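Local coordinates for NOL1/NOP2/sun family protein (PDB 3M4X) that probably methylates cytosine in ribosomal RNA at carbon 5, as other NOL1/NOP2/sun family enzymes do, at residues 11-14 against 15-19; 300-303 against 304-308; 392-395 against 396-399. One frame throughout, in Å; residues are numbered along the deposited sequence.

How the contacts relate
Followed from the N terminus, the chain meets three local contacts in series, so none nests within another or crosses it, and none closes a long loop. Contact 1 lies within helix 10-20, in the region resembling the RsmF N-terminal domain, and packs on helix 24-33 and methyltransferase loops. Contact 2 comes where strand 295-302, between strands 228-234 and 255-258, leaves the large mixed sheet of the methyltransferase fold; its centre is about 38 Å from that of contact 1. Contact 3 folds the loop between helix 386-390 and strand 400-403 against strand 426-430 of the C-terminal sheet. Its centre lies about 57 Å from that of contact 1, on the opposite side of the chain's centre.

Contact 1: residues 11-14 against 15-19; sequences QFIK and KYRLL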
# COMPACT_ATOMS: atom_id res chain seq x y z
N GLN A 11 12.28 -0.18 -32.19
CA GLN A 11 10.86 0.03 -32.47
C GLN A 11 10.23 1.09 -31.56
O GLN A 11 9.33 1.82 -31.97
CB GLN A 11 10.08 -1.29 -32.36
CG GLN A 11 10.53 -2.34 -33.35
CD GLN A 11 10.64 -1.80 -34.76
OE1 GLN A 11 11.71 -1.86 -35.37
NE2 GLN A 11 9.54 -1.27 -35.28
N PHE A 12 10.73 1.14 -30.33
CA PHE A 12 10.33 2.13 -29.33
C PHE A 12 10.79 3.52 -29.73
O PHE A 12 10.03 4.49 -29.68
CB PHE A 12 10.95 1.72 -27.99
CG PHE A 12 10.74 2.73 -26.89
CD1 PHE A 12 9.58 2.72 -26.12
CD2 PHE A 12 11.72 3.67 -26.61
CE1 PHE A 12 9.40 3.63 -25.11
CE2 PHE A 12 11.54 4.59 -25.59
CZ PHE A 12 10.38 4.57 -24.84
N ILE A 13 12.06 3.62 -30.13
CA ILE A 13 12.64 4.86 -30.63
C ILE A 13 11.86 5.46 -31.81
O ILE A 13 11.58 6.66 -31.83
CB ILE A 13 14.14 4.64 -31.01
CG1 ILE A 13 14.94 4.34 -29.74
CG2 ILE A 13 14.72 5.85 -31.72
CD1 ILE A 13 16.41 4.09 -29.98
N LYS A 14 11.49 4.63 -32.78
CA LYS A 14 10.67 5.09 -33.90
C LYS A 14 9.28 5.55 -33.44
O LYS A 14 8.79 6.61 -33.84
CB LYS A 14 10.52 3.99 -34.97
CG LYS A 14 11.82 3.34 -35.44
CD LYS A 14 11.56 2.47 -36.68
CE LYS A 14 12.36 1.16 -36.66
NZ LYS A 14 13.85 1.33 -36.56
N LYS A 15 8.65 4.74 -32.60
CA LYS A 15 7.29 5.05 -32.15
C LYS A 15 7.27 6.44 -31.53
O LYS A 15 6.45 7.28 -31.91
CB LYS A 15 6.82 3.99 -31.13
CG LYS A 15 5.36 4.14 -30.65
CD LYS A 15 4.92 2.89 -29.92
CE LYS A 15 3.44 2.92 -29.55
NZ LYS A 15 3.14 3.96 -28.53
N TYR A 16 8.19 6.68 -30.61
CA TYR A 16 8.21 7.93 -29.85
C TYR A 16 8.86 9.12 -30.55
O TYR A 16 8.60 10.26 -30.18
CB TYR A 16 8.78 7.69 -28.44
CG TYR A 16 7.77 6.98 -27.55
CD1 TYR A 16 7.77 5.60 -27.42
CD2 TYR A 16 6.77 7.70 -26.89
CE1 TYR A 16 6.83 4.95 -26.62
CE2 TYR A 16 5.82 7.05 -26.08
CZ TYR A 16 5.86 5.67 -25.96
OH TYR A 16 4.94 5.01 -25.18
N ARG A 17 9.70 8.86 -31.56
CA ARG A 17 10.11 9.90 -32.48
C ARG A 17 8.87 10.51 -33.15
O ARG A 17 8.69 11.73 -33.15
CB ARG A 17 11.02 9.34 -33.57
CG ARG A 17 12.45 9.18 -33.17
CD ARG A 17 13.37 9.46 -34.34
NE ARG A 17 14.77 9.29 -33.98
CZ ARG A 17 15.49 8.20 -34.26
NH1 ARG A 17 14.93 7.19 -34.92
NH2 ARG A 17 16.76 8.13 -33.89
N LEU A 18 8.03 9.66 -33.71
CA LEU A 18 6.78 10.11 -34.32
C LEU A 18 5.80 10.76 -33.34
O LEU A 18 5.18 11.79 -33.67
CB LEU A 18 6.09 8.96 -35.06
CG LEU A 18 6.76 8.47 -36.35
CD1 LEU A 18 5.97 7.31 -36.92
CD2 LEU A 18 6.87 9.60 -37.37
N LEU A 19 5.65 10.18 -32.16
CA LEU A 19 4.67 10.68 -31.18
C LEU A 19 5.09 12.02 -30.60
O LEU A 19 4.25 12.90 -30.40
CB LEU A 19 4.48 9.69 -30.03
CG LEU A 19 3.24 8.81 -29.90
CD1 LEU A 19 2.15 9.10 -30.96
CD2 LEU A 19 3.67 7.35 -29.91
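Phe12 and Tyr16, one helical turn apart, bring their rings together along one flank of helix 10-20 and illustrate how the i to i+4 spacing pairs side chains. The contact is neither a stack nor an edge-to-face pair: the planes meet at 44° and the centroids are 4.7 Å apart. Tyr16 lays its CD1 over one face of the Phe12 ring, near the rim, and the closest approach is between the CE1 atoms of the two rings, at 3.3 Å. Phe12 is brought there by a first torsion that sets CG anti to the backbone N (chi1 174°), swinging the ring forward along the helix. The carbonyl of Phe12 is met twice. Its O accepts the backbone N-H of Tyr16 at 3.0 Å and also lies in the plane of the Tyr16 ring, at its edge, with CD1 of Tyr16 3.4 Å from O of Phe12.

One residue further on, Ile13 and Arg17 repeat the spacing with different chemistry. They run side by side in the same direction, and CG2 of Ile13 sits over one face of the Arg17 guanidinium, 3.5 Å from NH1 of Arg17. A bend at chi2 (-145°) in Arg17 helps bring the flat group over the methyl, while its CG passes only 3.0 Å from O of Ile13. The backbone bond from Arg17 N to Ile13 O secures this pair as well.

Outward from the helix, Lys15 makes a salt bridge with Glu240, and Tyr16 touches Phe237 and Ala238. Phe12 meets Phe191 edge-to-face and also packs on Phe27 and Leu31, while Ile13 and Arg17 share Phe28; helix 10-20 is thus joined to helix 24-33 on one side and to loops of the methyltransferase region on another.

Contact 2: residues 300-303 against 304-308; sequences LTFH and GQNQM
Phe302 reaches forward over the residues that follow it, its CB directed toward the loop; with chi1 at 172° the ring points away from its own N and lies beside the carbonyl carbon. From there the ring extends across Gly304. CG, CD1 and CD2 all look onto the peptide nitrogen, and N of Gly304 lies over the centre of the ring, 3.4 Å above its plane. Further out the partners diverge: CE1 remains 3.6 Å from N of Gly304, whereas CE2 comes 3.4 Å from O of Gly304. At the tip, CZ is 3.3 Å from CA of Gly304. With no side chain of its own, Gly304 can lie this flat against the ring. The far end also meets the carboxamide of Asn306, whose plane is almost parallel to the ring, at 3°, with CG of Asn306 3.9 Å from CZ of Phe302. No hydrogen bond joins the two segments, and their contact is mainly the ring against the Gly304 backbone.

The backbone of Phe302 bonds to Lys227 and Gly228, and its side chain touches Val255. Gly304 O accepts a bond from Asn226 ND2, so the departing loop remains close to strand 228-234, with strand 255-258 pairing on the other edge of strand 295-302.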
# COMPACT_ATOMS: atom_id res chain seq x y z
N LEU A 300 -11.72 9.10 -12.22
CA LEU A 300 -13.05 9.15 -12.81
C LEU A 300 -14.13 8.91 -11.77
O LEU A 300 -13.88 8.26 -10.76
CB LEU A 300 -13.19 8.09 -13.92
CG LEU A 300 -12.16 8.26 -15.04
CD1 LEU A 300 -11.03 7.23 -14.89
CD2 LEU A 300 -12.84 8.15 -16.41
N THR A 301 -15.32 9.45 -12.03
CA THR A 301 -16.48 9.17 -11.22
C THR A 301 -17.44 8.26 -11.99
O THR A 301 -17.74 8.50 -13.16
CB THR A 301 -17.21 10.45 -10.83
OG1 THR A 301 -16.37 11.28 -10.03
CG2 THR A 301 -18.46 10.13 -10.05
N PHE A 302 -17.93 7.22 -11.32
CA PHE A 302 -18.91 6.32 -11.91
C PHE A 302 -20.33 6.75 -11.52
O PHE A 302 -20.60 6.99 -10.35
CB PHE A 302 -18.63 4.89 -11.43
CG PHE A 302 -19.68 3.89 -11.80
CD1 PHE A 302 -19.82 3.47 -13.11
CD2 PHE A 302 -20.52 3.37 -10.82
CE1 PHE A 302 -20.77 2.52 -13.45
CE2 PHE A 302 -21.48 2.44 -11.16
CZ PHE A 302 -21.60 2.01 -12.48
N HIS A 303 -21.23 6.86 -12.50
CA HIS A 303 -22.58 7.34 -12.24
C HIS A 303 -23.67 6.30 -12.43
O HIS A 303 -24.87 6.60 -12.31
CB HIS A 303 -22.87 8.59 -13.08
CG HIS A 303 -21.91 9.70 -12.82
ND1 HIS A 303 -22.10 10.64 -11.83
CD2 HIS A 303 -20.72 10.00 -13.40
CE1 HIS A 303 -21.09 11.48 -11.82
NE2 HIS A 303 -20.23 11.12 -12.76
N GLY A 304 -23.26 5.08 -12.73
CA GLY A 304 -24.22 4.01 -12.90
C GLY A 304 -24.66 3.47 -11.55
O GLY A 304 -24.35 4.04 -10.50
N GLN A 305 -25.37 2.35 -11.58
CA GLN A 305 -25.85 1.72 -10.35
C GLN A 305 -25.66 0.22 -10.50
O GLN A 305 -26.47 -0.44 -11.15
CB GLN A 305 -27.33 2.05 -10.16
CG GLN A 305 -27.73 2.51 -8.79
CD GLN A 305 -27.83 1.37 -7.81
OE1 GLN A 305 -26.81 0.81 -7.39
NE2 GLN A 305 -29.05 1.03 -7.42
N ASN A 306 -24.59 -0.31 -9.92
CA ASN A 306 -24.28 -1.72 -10.10
C ASN A 306 -25.20 -2.69 -9.37
O ASN A 306 -25.75 -2.37 -8.32
CB ASN A 306 -22.83 -2.02 -9.75
CG ASN A 306 -21.87 -1.50 -10.79
OD1 ASN A 306 -20.99 -0.69 -10.50
ND2 ASN A 306 -22.05 -1.95 -12.02
N GLN A 307 -25.36 -3.88 -9.96
CA GLN A 307 -26.11 -4.98 -9.36
C GLN A 307 -25.55 -5.35 -7.99
O GLN A 307 -24.36 -5.58 -7.84
CB GLN A 307 -26.03 -6.21 -10.27
CG GLN A 307 -26.50 -5.98 -11.69
CD GLN A 307 -28.02 -6.02 -11.82
OE1 GLN A 307 -28.73 -6.19 -10.83
NE2 GLN A 307 -28.51 -5.87 -13.05
N MSE A 308 -26.42 -5.41 -7.00
CA MSE A 308 -26.00 -5.84 -5.68
C MSE A 308 -26.83 -7.04 -5.25
O MSE A 308 -27.98 -6.90 -4.85
CB MSE A 308 -26.13 -4.69 -4.70
CG MSE A 308 -25.06 -4.68 -3.63
SE MSE A 308 -24.79 -2.89 -2.91
CE MSE A 308 -23.67 -3.33 -1.37

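Contact 3: residues 392-395 against 396-399; sequences TKKI and ENIP
This is a compact turn, an apolar closure beside a crossing of the Lys394 methylenes with the Asn397 amide, in the loop from helix 386-390 into strand 400-403, at the margin of the C-terminal sheet. Its mouth is shut by Thr392 and Ile398, which reach toward each other tip to tip: CG2 of Thr392 stands 3.4 Å from CD1 of Ile398, tighter than ordinary carbon contact. Ile398 gets there with CG1 in the crowded position between its backbone N and carbonyl carbon (chi1 64°). Nearer the middle of the loop, Lys394 and Asn397 cross at about a right angle. The Lys394 methylenes meet the amide nitrogen, with CG of Lys394 3.1 Å from ND2 of Asn397, while the ammonium leads away. Glu396 bends back so that OE1 lies 3.1 Å from N of Ile395, though the angle is too poor for a hydrogen bond.

Strand 426-430 covers the apolar side, with Leu427 touching Thr392, Ile395 and Ile398. OG1 of Thr392 is hydrogen-bonded chiefly to Ala389 O and also to Leu388 O, which probably helps turn the methyl to Ile398. No hydrogen bond spans the segments, so their side chains give each other mainly van der Waals contact.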
# COMPACT_ATOMS: atom_id res chain seq x y z
N THR A 392 0.06 0.06 17.50
CA THR A 392 -0.18 0.84 18.71
C THR A 392 -0.04 2.30 18.36
O THR A 392 0.94 2.70 17.74
CB THR A 392 0.85 0.53 19.82
OG1 THR A 392 0.82 -0.87 20.12
CG2 THR A 392 0.53 1.32 21.08
N LYS A 393 -1.01 3.11 18.77
CA LYS A 393 -0.92 4.54 18.53
C LYS A 393 -0.73 5.36 19.81
O LYS A 393 -0.18 6.44 19.79
CB LYS A 393 -2.14 5.04 17.74
CG LYS A 393 -3.29 4.04 17.65
CD LYS A 393 -4.02 4.16 16.31
CE LYS A 393 -5.29 3.31 16.30
NZ LYS A 393 -6.04 3.46 15.02
N LYS A 394 -1.19 4.81 20.92
CA LYS A 394 -1.27 5.55 22.17
C LYS A 394 -0.37 4.86 23.19
O LYS A 394 -0.74 3.88 23.82
CB LYS A 394 -2.72 5.60 22.67
CG LYS A 394 -3.36 4.21 22.89
CD LYS A 394 -3.47 3.39 21.60
CE LYS A 394 -3.33 1.89 21.87
NZ LYS A 394 -3.46 1.06 20.63
N ILE A 395 0.83 5.38 23.33
CA ILE A 395 1.84 4.71 24.13
C ILE A 395 1.70 4.99 25.64
O ILE A 395 2.21 4.25 26.47
CB ILE A 395 3.23 5.04 23.56
CG1 ILE A 395 3.75 3.87 22.72
CG2 ILE A 395 4.20 5.43 24.64
CD1 ILE A 395 5.10 4.12 22.12
N GLU A 396 0.98 6.05 25.98
CA GLU A 396 0.76 6.41 27.38
C GLU A 396 -0.15 5.40 28.09
O GLU A 396 -0.15 5.32 29.31
CB GLU A 396 0.16 7.81 27.50
CG GLU A 396 -1.12 8.03 26.70
CD GLU A 396 -0.85 8.63 25.32
OE1 GLU A 396 0.02 8.11 24.58
OE2 GLU A 396 -1.51 9.64 24.98
N ASN A 397 -0.89 4.63 27.31
CA ASN A 397 -2.01 3.85 27.81
C ASN A 397 -1.67 2.40 28.13
O ASN A 397 -2.47 1.71 28.76
CB ASN A 397 -3.15 3.87 26.79
CG ASN A 397 -3.79 5.25 26.66
OD1 ASN A 397 -3.80 6.03 27.61
ND2 ASN A 397 -4.34 5.53 25.49
N ILE A 398 -0.54 1.91 27.64
CA ILE A 398 -0.20 0.50 27.77
C ILE A 398 1.15 0.30 28.46
O ILE A 398 1.96 1.21 28.49
CB ILE A 398 -0.11 -0.17 26.39
CG1 ILE A 398 1.03 0.45 25.60
CG2 ILE A 398 -1.44 -0.04 25.63
CD1 ILE A 398 1.05 0.01 24.20
N PRO A 399 1.38 -0.91 29.00
CA PRO A 399 2.66 -1.26 29.64
C PRO A 399 3.80 -1.25 28.61
O PRO A 399 3.78 -2.00 27.62
CB PRO A 399 2.43 -2.68 30.18
CG PRO A 399 0.96 -2.79 30.32
CD PRO A 399 0.40 -2.00 29.14